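Long-range contact in putative deoxyribonuclease yjjV (Escherichia coli, PDB 1ZZM), which probably hydrolyses ester bonds as a TatD-type, divalent-metal-dependent hydrolase, with two metal ions bound in each subunit: residues Ala142-Val156 against Glu167-Gly179. Sequence-based numbering, arbitrary orientation.
Sequences AMHLKRHDLPRTGVV and ERFVQLGYKIGVG. With ZN (zinc ion), chain D.
V155 pairs with K175 and V156 with I176 where strands 154-156 and 175-178 run parallel, joined by three nearly straight backbone bonds: K175 N to G154 O (2.8 Å), V156 N to K175 O and G177 N to V156 O. The helical segments 142-148 and 167-171 run side by side, their axes 13° from parallel. The Y174 ring is held between T153 of the loop before strand 154-156 and L145 of helix 142-148: T153 CB sits 3.6 Å from the ring centroid on one side, and L145 CD1 sits 3.8 Å from it on the other. With CG anti to the carbonyl carbon (chi1 -73°), the ring brings its OH up to T153 CA and the L150 side chain. There the OH meets a water 2.6 Å away that also bonds L145 O and L150 N, so the phenol is tied to the helix end and the turn together. Were Y174 an alanine, T153 and L145 would probably face a gap, and the water would lose its phenol partner. These are successive beta-alpha units of the TIM-barrel-like TatD fold; strand 154-156, helix 163-171 and strand 175-178 make a beta-alpha-beta crossover. On the face of the sheet that carries V156 and I176, V156 CG2 points squarely into one face of F169, 3.6 Å from the ring centroid, and L145 CD1 touches the same ring obliquely. Farther out, A142 CB sits over one face of the R168 guanidinium, near its NE rim, and L172 CD1 lies against A142 O and CD2 against K146 CB. H144 ND1 and H148 NE2, with D117 of helix 109-125, bind a zinc ion separate from the two-metal site.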
ATOM      1  N   ALA A 142      -4.226 -11.573  -9.748  1.00 12.12           N
ATOM      2  CA  ALA A 142      -4.572 -11.001 -11.059  1.00 13.41           C
ATOM      3  C   ALA A 142      -5.838 -11.655 -11.645  1.00 15.98           C
ATOM      4  O   ALA A 142      -6.656 -10.987 -12.299  1.00 12.44           O
ATOM      5  CB  ALA A 142      -3.410 -11.170 -12.041  1.00 13.98           C
ATOM      6  N   MET A 143      -5.989 -12.959 -11.437  1.00 13.19           N
ATOM      7  CA  MET A 143      -7.159 -13.657 -11.945  1.00 16.78           C
ATOM      8  C   MET A 143      -8.447 -13.053 -11.351  1.00 14.25           C
ATOM      9  O   MET A 143      -9.410 -12.805 -12.079  1.00 13.11           O
ATOM     10  CB  MET A 143      -7.069 -15.148 -11.602  1.00 17.74           C
ATOM     11  CG  MET A 143      -8.276 -15.964 -12.032  1.00 23.31           C
ATOM     12  SD  MET A 143      -8.289 -17.572 -11.119  1.00 29.55           S
ATOM     13  CE  MET A 143      -8.681 -16.971  -9.412  1.00 27.84           C
ATOM     14  N   HIS A 144      -8.445 -12.800 -10.038  1.00 12.64           N
ATOM     15  CA  HIS A 144      -9.601 -12.199  -9.353  1.00 13.30           C
ATOM     16  C   HIS A 144      -9.789 -10.741  -9.808  1.00 13.80           C
ATOM     17  O   HIS A 144     -10.911 -10.326 -10.082  1.00 12.19           O
ATOM     18  CB  HIS A 144      -9.430 -12.225  -7.804  1.00 12.49           C
ATOM     19  CG  HIS A 144      -9.537 -13.603  -7.193  1.00 15.33           C
ATOM     20  ND1 HIS A 144     -10.725 -14.294  -7.111  1.00 15.23           N
ATOM     21  CD2 HIS A 144      -8.589 -14.437  -6.701  1.00 13.37           C
ATOM     22  CE1 HIS A 144     -10.508 -15.497  -6.604  1.00 16.52           C
ATOM     23  NE2 HIS A 144      -9.216 -15.611  -6.350  1.00 15.32           N
ATOM     24  N   LEU A 145      -8.707  -9.959  -9.893  1.00 12.53           N
ATOM     25  CA  LEU A 145      -8.885  -8.555 -10.324  1.00 12.98           C
ATOM     26  C   LEU A 145      -9.496  -8.480 -11.723  1.00 14.13           C
ATOM     27  O   LEU A 145     -10.372  -7.638 -11.997  1.00 14.16           O
ATOM     28  CB  LEU A 145      -7.563  -7.796 -10.311  1.00 11.43           C
ATOM     29  CG  LEU A 145      -6.861  -7.817  -8.932  1.00 13.54           C
ATOM     30  CD1 LEU A 145      -5.494  -7.126  -9.038  1.00 11.82           C
ATOM     31  CD2 LEU A 145      -7.720  -7.142  -7.883  1.00 13.52           C
ATOM     32  N   LYS A 146      -9.001  -9.318 -12.627  1.00 11.30           N
ATOM     33  CA  LYS A 146      -9.555  -9.305 -13.966  1.00 16.64           C
ATOM     34  C   LYS A 146     -11.060  -9.620 -13.915  1.00 15.43           C
ATOM     35  O   LYS A 146     -11.866  -8.916 -14.506  1.00 13.89           O
ATOM     36  CB  LYS A 146      -8.831 -10.307 -14.855  1.00 15.91           C
ATOM     37  CG  LYS A 146      -9.326 -10.263 -16.328  1.00 19.99           C
ATOM     38  CD  LYS A 146      -8.862 -11.495 -17.081  1.00 30.11           C
ATOM     39  CE  LYS A 146      -9.331 -11.504 -18.545  1.00 31.88           C
ATOM     40  NZ  LYS A 146      -8.498 -10.588 -19.381  1.00 38.76           N
ATOM     41  N   ARG A 147     -11.441 -10.654 -13.179  1.00 13.99           N
ATOM     42  CA  ARG A 147     -12.845 -11.031 -13.087  1.00 15.41           C
ATOM     43  C   ARG A 147     -13.783 -10.016 -12.476  1.00 16.44           C
ATOM     44  O   ARG A 147     -14.880  -9.784 -12.992  1.00 17.56           O
ATOM     45  CB  ARG A 147     -12.983 -12.326 -12.278  1.00 16.38           C
ATOM     46  CG  ARG A 147     -12.436 -13.503 -13.021  1.00 21.02           C
ATOM     47  CD  ARG A 147     -12.669 -14.783 -12.301  1.00 24.81           C
ATOM     48  NE  ARG A 147     -12.277 -15.893 -13.168  1.00 27.32           N
ATOM     49  CZ  ARG A 147     -11.912 -17.081 -12.716  1.00 31.56           C
ATOM     50  NH1 ARG A 147     -11.891 -17.303 -11.414  1.00 27.39           N
ATOM     51  NH2 ARG A 147     -11.557 -18.037 -13.569  1.00 32.63           N
ATOM     52  N   HIS A 148     -13.354  -9.390 -11.386  1.00 14.34           N
ATOM     53  CA  HIS A 148     -14.247  -8.483 -10.699  1.00 13.51           C
ATOM     54  C   HIS A 148     -14.294  -7.055 -11.198  1.00 15.36           C
ATOM     55  O   HIS A 148     -15.189  -6.317 -10.834  1.00 15.83           O
ATOM     56  CB  HIS A 148     -14.004  -8.641  -9.206  1.00 14.29           C
ATOM     57  CG  HIS A 148     -14.091 -10.074  -8.782  1.00 16.36           C
ATOM     58  ND1 HIS A 148     -15.199 -10.854  -9.059  1.00 18.25           N
ATOM     59  CD2 HIS A 148     -13.178 -10.904  -8.223  1.00 14.42           C
ATOM     60  CE1 HIS A 148     -14.961 -12.099  -8.691  1.00 19.19           C
ATOM     61  NE2 HIS A 148     -13.740 -12.156  -8.185  1.00 14.60           N
ATOM     62  N   ASP A 149     -13.326  -6.695 -12.036  1.00 14.76           N
ATOM     63  CA  ASP A 149     -13.312  -5.407 -12.723  1.00 16.78           C
ATOM     64  C   ASP A 149     -13.752  -4.212 -11.880  1.00 16.96           C
ATOM     65  O   ASP A 149     -14.846  -3.663 -12.052  1.00 16.75           O
ATOM     66  CB  ASP A 149     -14.206  -5.580 -13.962  1.00 18.94           C
ATOM     67  CG  ASP A 149     -14.246  -4.358 -14.841  1.00 22.25           C
ATOM     68  OD1 ASP A 149     -13.240  -3.609 -14.938  1.00 20.92           O
ATOM     69  OD2 ASP A 149     -15.310  -4.165 -15.454  1.00 27.61           O
ATOM     70  N   LEU A 150     -12.893  -3.810 -10.963  1.00 12.84           N
ATOM     71  CA  LEU A 150     -13.194  -2.673 -10.098  1.00 14.90           C
ATOM     72  C   LEU A 150     -12.908  -1.404 -10.886  1.00 12.94           C
ATOM     73  O   LEU A 150     -11.789  -1.202 -11.345  1.00 12.56           O
ATOM     74  CB  LEU A 150     -12.300  -2.685  -8.850  1.00 12.83           C
ATOM     75  CG  LEU A 150     -12.590  -3.751  -7.797  1.00 19.76           C
ATOM     76  CD1 LEU A 150     -12.211  -5.109  -8.347  1.00 22.99           C
ATOM     77  CD2 LEU A 150     -11.812  -3.430  -6.509  1.00 21.29           C
ATOM     78  N   PRO A 151     -13.910  -0.519 -11.039  1.00 16.57           N
ATOM     79  CA  PRO A 151     -13.730   0.734 -11.780  1.00 15.20           C
ATOM     80  C   PRO A 151     -12.557   1.587 -11.268  1.00 15.22           C
ATOM     81  O   PRO A 151     -11.853   2.227 -12.054  1.00 14.06           O
ATOM     82  CB  PRO A 151     -15.057   1.455 -11.558  1.00 15.43           C
ATOM     83  CG  PRO A 151     -16.015   0.361 -11.453  1.00 19.37           C
ATOM     84  CD  PRO A 151     -15.305  -0.650 -10.580  1.00 13.98           C
ATOM     85  N   ARG A 152     -12.342   1.598  -9.955  1.00  9.99           N
ATOM     86  CA  ARG A 152     -11.265   2.430  -9.401  1.00 10.59           C
ATOM     87  C   ARG A 152      -9.942   1.741  -9.211  1.00  9.21           C
ATOM     88  O   ARG A 152      -8.992   2.362  -8.726  1.00  9.77           O
ATOM     89  CB  ARG A 152     -11.696   2.991  -8.054  1.00 10.98           C
ATOM     90  CG  ARG A 152     -12.982   3.756  -8.124  1.00 18.30           C
ATOM     91  CD  ARG A 152     -12.780   5.070  -8.867  1.00 25.36           C
ATOM     92  NE  ARG A 152     -14.009   5.845  -8.769  1.00 32.44           N
ATOM     93  CZ  ARG A 152     -14.141   7.114  -9.141  1.00 36.75           C
ATOM     94  NH1 ARG A 152     -13.106   7.786  -9.649  1.00 36.88           N
ATOM     95  NH2 ARG A 152     -15.322   7.705  -9.001  1.00 37.49           N
ATOM     96  N   THR A 153      -9.886   0.480  -9.623  1.00  8.45           N
ATOM     97  CA  THR A 153      -8.734  -0.382  -9.455  1.00  7.59           C
ATOM     98  C   THR A 153      -8.013  -0.187  -8.118  1.00  8.71           C
ATOM     99  O   THR A 153      -8.658  -0.300  -7.080  1.00  9.16           O
ATOM    100  CB  THR A 153      -7.739  -0.314 -10.674  1.00  6.68           C
ATOM    101  OG1 THR A 153      -7.164   0.996 -10.787  1.00 10.27           O
ATOM    102  CG2 THR A 153      -8.521  -0.689 -11.971  1.00  9.43           C
ATOM    103  N   GLY A 154      -6.703   0.049  -8.150  1.00 10.56           N
ATOM    104  CA  GLY A 154      -5.946   0.159  -6.915  1.00  9.80           C
ATOM    105  C   GLY A 154      -4.450   0.005  -7.145  1.00  8.16           C
ATOM    106  O   GLY A 154      -3.947   0.267  -8.244  1.00 10.86           O
ATOM    107  N   VAL A 155      -3.736  -0.405  -6.099  1.00 10.51           N
ATOM    108  CA  VAL A 155      -2.285  -0.580  -6.156  1.00  8.12           C
ATOM    109  C   VAL A 155      -1.914  -1.950  -5.577  1.00 10.26           C
ATOM    110  O   VAL A 155      -2.507  -2.391  -4.585  1.00 10.72           O
ATOM    111  CB  VAL A 155      -1.527   0.526  -5.305  1.00  7.73           C
ATOM    112  CG1 VAL A 155      -2.107   0.613  -3.874  1.00 11.15           C
ATOM    113  CG2 VAL A 155      -0.027   0.206  -5.234  1.00  8.50           C
ATOM    114  N   VAL A 156      -0.981  -2.640  -6.221  1.00  7.56           N
ATOM    115  CA  VAL A 156      -0.472  -3.882  -5.655  1.00  8.86           C
ATOM    116  C   VAL A 156       0.763  -3.364  -4.928  1.00  8.95           C
ATOM    117  O   VAL A 156       1.788  -3.045  -5.534  1.00 10.89           O
ATOM    118  CB  VAL A 156      -0.075  -4.906  -6.710  1.00  7.56           C
ATOM    119  CG1 VAL A 156       0.613  -6.122  -5.990  1.00  7.24           C
ATOM    120  CG2 VAL A 156      -1.343  -5.397  -7.422  1.00  9.10           C
ATOM    121  N   GLU A 167       3.429  -6.281 -15.337  1.00 11.91           N
ATOM    122  CA  GLU A 167       2.734  -5.790 -16.527  1.00 12.29           C
ATOM    123  C   GLU A 167       1.280  -6.241 -16.552  1.00 13.53           C
ATOM    124  O   GLU A 167       0.410  -5.480 -16.952  1.00 14.56           O
ATOM    125  CB  GLU A 167       3.447  -6.240 -17.806  1.00 10.76           C
ATOM    126  CG  GLU A 167       4.879  -5.725 -17.908  1.00 19.61           C
ATOM    127  CD  GLU A 167       5.521  -6.063 -19.252  1.00 24.67           C
ATOM    128  OE1 GLU A 167       5.256  -7.164 -19.780  1.00 27.71           O
ATOM    129  OE2 GLU A 167       6.295  -5.228 -19.765  1.00 25.62           O
ATOM    130  N   ARG A 168       1.004  -7.461 -16.096  1.00 11.53           N
ATOM    131  CA  ARG A 168      -0.387  -7.918 -16.064  1.00 13.45           C
ATOM    132  C   ARG A 168      -1.218  -7.045 -15.127  1.00 13.15           C
ATOM    133  O   ARG A 168      -2.361  -6.740 -15.416  1.00 11.73           O
ATOM    134  CB  ARG A 168      -0.484  -9.372 -15.615  1.00 12.01           C
ATOM    135  CG  ARG A 168      -1.909  -9.941 -15.665  1.00 15.36           C
ATOM    136  CD  ARG A 168      -1.845 -11.403 -15.245  1.00 23.62           C
ATOM    137  NE  ARG A 168      -3.126 -12.094 -15.233  1.00 24.68           N
ATOM    138  CZ  ARG A 168      -3.279 -13.341 -14.797  1.00 27.85           C
ATOM    139  NH1 ARG A 168      -2.231 -14.022 -14.351  1.00 26.30           N
ATOM    140  NH2 ARG A 168      -4.482 -13.902 -14.779  1.00 28.57           N
ATOM    141  N   PHE A 169      -0.645  -6.649 -13.993  1.00 11.03           N
ATOM    142  CA  PHE A 169      -1.391  -5.787 -13.069  1.00  9.75           C
ATOM    143  C   PHE A 169      -1.604  -4.409 -13.718  1.00 11.46           C
ATOM    144  O   PHE A 169      -2.687  -3.828 -13.650  1.00 12.41           O
ATOM    145  CB  PHE A 169      -0.606  -5.593 -11.770  1.00 10.16           C
ATOM    146  CG  PHE A 169      -0.661  -6.774 -10.827  1.00 11.60           C
ATOM    147  CD1 PHE A 169      -1.873  -7.426 -10.559  1.00 10.71           C
ATOM    148  CD2 PHE A 169       0.497  -7.221 -10.180  1.00 12.57           C
ATOM    149  CE1 PHE A 169      -1.920  -8.486  -9.673  1.00 11.68           C
ATOM    150  CE2 PHE A 169       0.450  -8.290  -9.286  1.00  8.49           C
ATOM    151  CZ  PHE A 169      -0.760  -8.925  -9.028  1.00 13.26           C
ATOM    152  N   VAL A 170      -0.561  -3.894 -14.356  1.00 10.48           N
ATOM    153  CA  VAL A 170      -0.636  -2.576 -14.991  1.00 11.73           C
ATOM    154  C   VAL A 170      -1.681  -2.595 -16.119  1.00 15.35           C
ATOM    155  O   VAL A 170      -2.448  -1.632 -16.291  1.00 11.77           O
ATOM    156  CB  VAL A 170       0.760  -2.180 -15.554  1.00 12.33           C
ATOM    157  CG1 VAL A 170       0.683  -0.884 -16.366  1.00 10.62           C
ATOM    158  CG2 VAL A 170       1.728  -1.979 -14.392  1.00 13.79           C
ATOM    159  N   GLN A 171      -1.719  -3.700 -16.863  1.00 14.19           N
ATOM    160  CA  GLN A 171      -2.671  -3.825 -17.964  1.00 17.99           C
ATOM    161  C   GLN A 171      -4.111  -3.950 -17.446  1.00 17.25           C
ATOM    162  O   GLN A 171      -5.060  -3.648 -18.175  1.00 15.58           O
ATOM    163  CB  GLN A 171      -2.237  -4.978 -18.895  1.00 20.92           C
ATOM    164  CG  GLN A 171      -0.893  -4.596 -19.579  1.00 22.48           C
ATOM    165  CD  GLN A 171      -0.144  -5.743 -20.282  1.00 29.41           C
ATOM    166  OE1 GLN A 171      -0.437  -6.935 -20.090  1.00 33.01           O
ATOM    167  NE2 GLN A 171       0.866  -5.372 -21.082  1.00 29.71           N
ATOM    168  N   LEU A 172      -4.270  -4.344 -16.184  1.00 12.42           N
ATOM    169  CA  LEU A 172      -5.607  -4.407 -15.581  1.00 14.48           C
ATOM    170  C   LEU A 172      -5.957  -3.033 -14.969  1.00 13.26           C
ATOM    171  O   LEU A 172      -7.033  -2.857 -14.386  1.00 14.98           O
ATOM    172  CB  LEU A 172      -5.670  -5.506 -14.500  1.00 11.53           C
ATOM    173  CG  LEU A 172      -5.650  -6.891 -15.142  1.00 15.12           C
ATOM    174  CD1 LEU A 172      -5.555  -7.985 -14.042  1.00 14.65           C
ATOM    175  CD2 LEU A 172      -6.925  -7.045 -15.959  1.00 14.32           C
ATOM    176  N   GLY A 173      -5.028  -2.079 -15.084  1.00 13.10           N
ATOM    177  CA  GLY A 173      -5.240  -0.729 -14.582  1.00 11.47           C
ATOM    178  C   GLY A 173      -4.755  -0.469 -13.169  1.00 12.87           C
ATOM    179  O   GLY A 173      -5.036   0.579 -12.590  1.00 11.62           O
ATOM    180  N   TYR A 174      -4.026  -1.424 -12.614  1.00  9.54           N
ATOM    181  CA  TYR A 174      -3.514  -1.288 -11.242  1.00 10.47           C
ATOM    182  C   TYR A 174      -2.148  -0.631 -11.204  1.00 11.42           C
ATOM    183  O   TYR A 174      -1.392  -0.677 -12.198  1.00 10.69           O
ATOM    184  CB  TYR A 174      -3.440  -2.667 -10.573  1.00  8.22           C
ATOM    185  CG  TYR A 174      -4.824  -3.163 -10.224  1.00  9.79           C
ATOM    186  CD1 TYR A 174      -5.363  -2.940  -8.949  1.00  9.14           C
ATOM    187  CD2 TYR A 174      -5.649  -3.701 -11.210  1.00  9.92           C
ATOM    188  CE1 TYR A 174      -6.700  -3.233  -8.677  1.00 10.83           C
ATOM    189  CE2 TYR A 174      -6.972  -3.988 -10.961  1.00  8.56           C
ATOM    190  CZ  TYR A 174      -7.492  -3.745  -9.689  1.00  9.72           C
ATOM    191  OH  TYR A 174      -8.812  -3.990  -9.450  1.00 13.98           O
ATOM    192  N   LYS A 175      -1.856   0.009 -10.073  1.00  8.67           N
ATOM    193  CA  LYS A 175      -0.553   0.628  -9.895  1.00 11.63           C
ATOM    194  C   LYS A 175       0.343  -0.359  -9.174  1.00  9.78           C
ATOM    195  O   LYS A 175      -0.129  -1.378  -8.654  1.00 13.40           O
ATOM    196  CB  LYS A 175      -0.667   1.899  -9.092  1.00 11.24           C
ATOM    197  CG  LYS A 175      -0.722   3.149  -9.931  1.00 22.86           C
ATOM    198  CD  LYS A 175      -1.981   3.301 -10.678  1.00 24.89           C
ATOM    199  CE  LYS A 175      -2.201   4.793 -11.046  1.00 25.35           C
ATOM    200  NZ  LYS A 175      -2.015   5.078 -12.511  1.00 26.44           N
ATOM    201  N   ILE A 176       1.631  -0.019  -9.111  1.00 10.82           N
ATOM    202  CA  ILE A 176       2.655  -0.878  -8.510  1.00  8.80           C
ATOM    203  C   ILE A 176       3.363  -0.079  -7.402  1.00  9.34           C
ATOM    204  O   ILE A 176       3.958   0.971  -7.659  1.00  9.79           O
ATOM    205  CB  ILE A 176       3.725  -1.314  -9.586  1.00  7.87           C
ATOM    206  CG1 ILE A 176       3.082  -2.138 -10.710  1.00 10.05           C
ATOM    207  CG2 ILE A 176       4.886  -2.104  -8.936  1.00  6.06           C
ATOM    208  CD1 ILE A 176       2.314  -3.417 -10.284  1.00 11.61           C
ATOM    209  N   GLY A 177       3.335  -0.601  -6.173  1.00 10.13           N
ATOM    210  CA  GLY A 177       3.969   0.098  -5.072  1.00  7.77           C
ATOM    211  C   GLY A 177       5.458  -0.192  -5.010  1.00 11.30           C
ATOM    212  O   GLY A 177       5.885  -1.346  -4.971  1.00 12.66           O
ATOM    213  N   VAL A 178       6.254   0.861  -5.019  1.00  9.56           N
ATOM    214  CA  VAL A 178       7.709   0.734  -5.005  1.00  9.97           C
ATOM    215  C   VAL A 178       8.219   1.064  -3.608  1.00 11.25           C
ATOM    216  O   VAL A 178       8.106   2.215  -3.154  1.00 10.04           O
ATOM    217  CB  VAL A 178       8.400   1.716  -5.995  1.00 11.92           C
ATOM    218  CG1 VAL A 178       9.894   1.442  -6.016  1.00 13.25           C
ATOM    219  CG2 VAL A 178       7.845   1.550  -7.403  1.00 12.37           C
ATOM    220  N   GLY A 179       8.797   0.053  -2.966  1.00  8.40           N
ATOM    221  CA  GLY A 179       9.328   0.192  -1.626  1.00 12.75           C
ATOM    222  C   GLY A 179      10.743  -0.366  -1.496  1.00 14.05           C
ATOM    223  O   GLY A 179      11.466  -0.520  -2.498  1.00 15.39           O
TER
HETATM  224 ZN    ZN D 403     -12.783 -13.644  -7.229  1.00 14.43          ZN
HETATM  225  O   HOH W   1     -10.213  -5.071 -11.418  1.00 11.53           O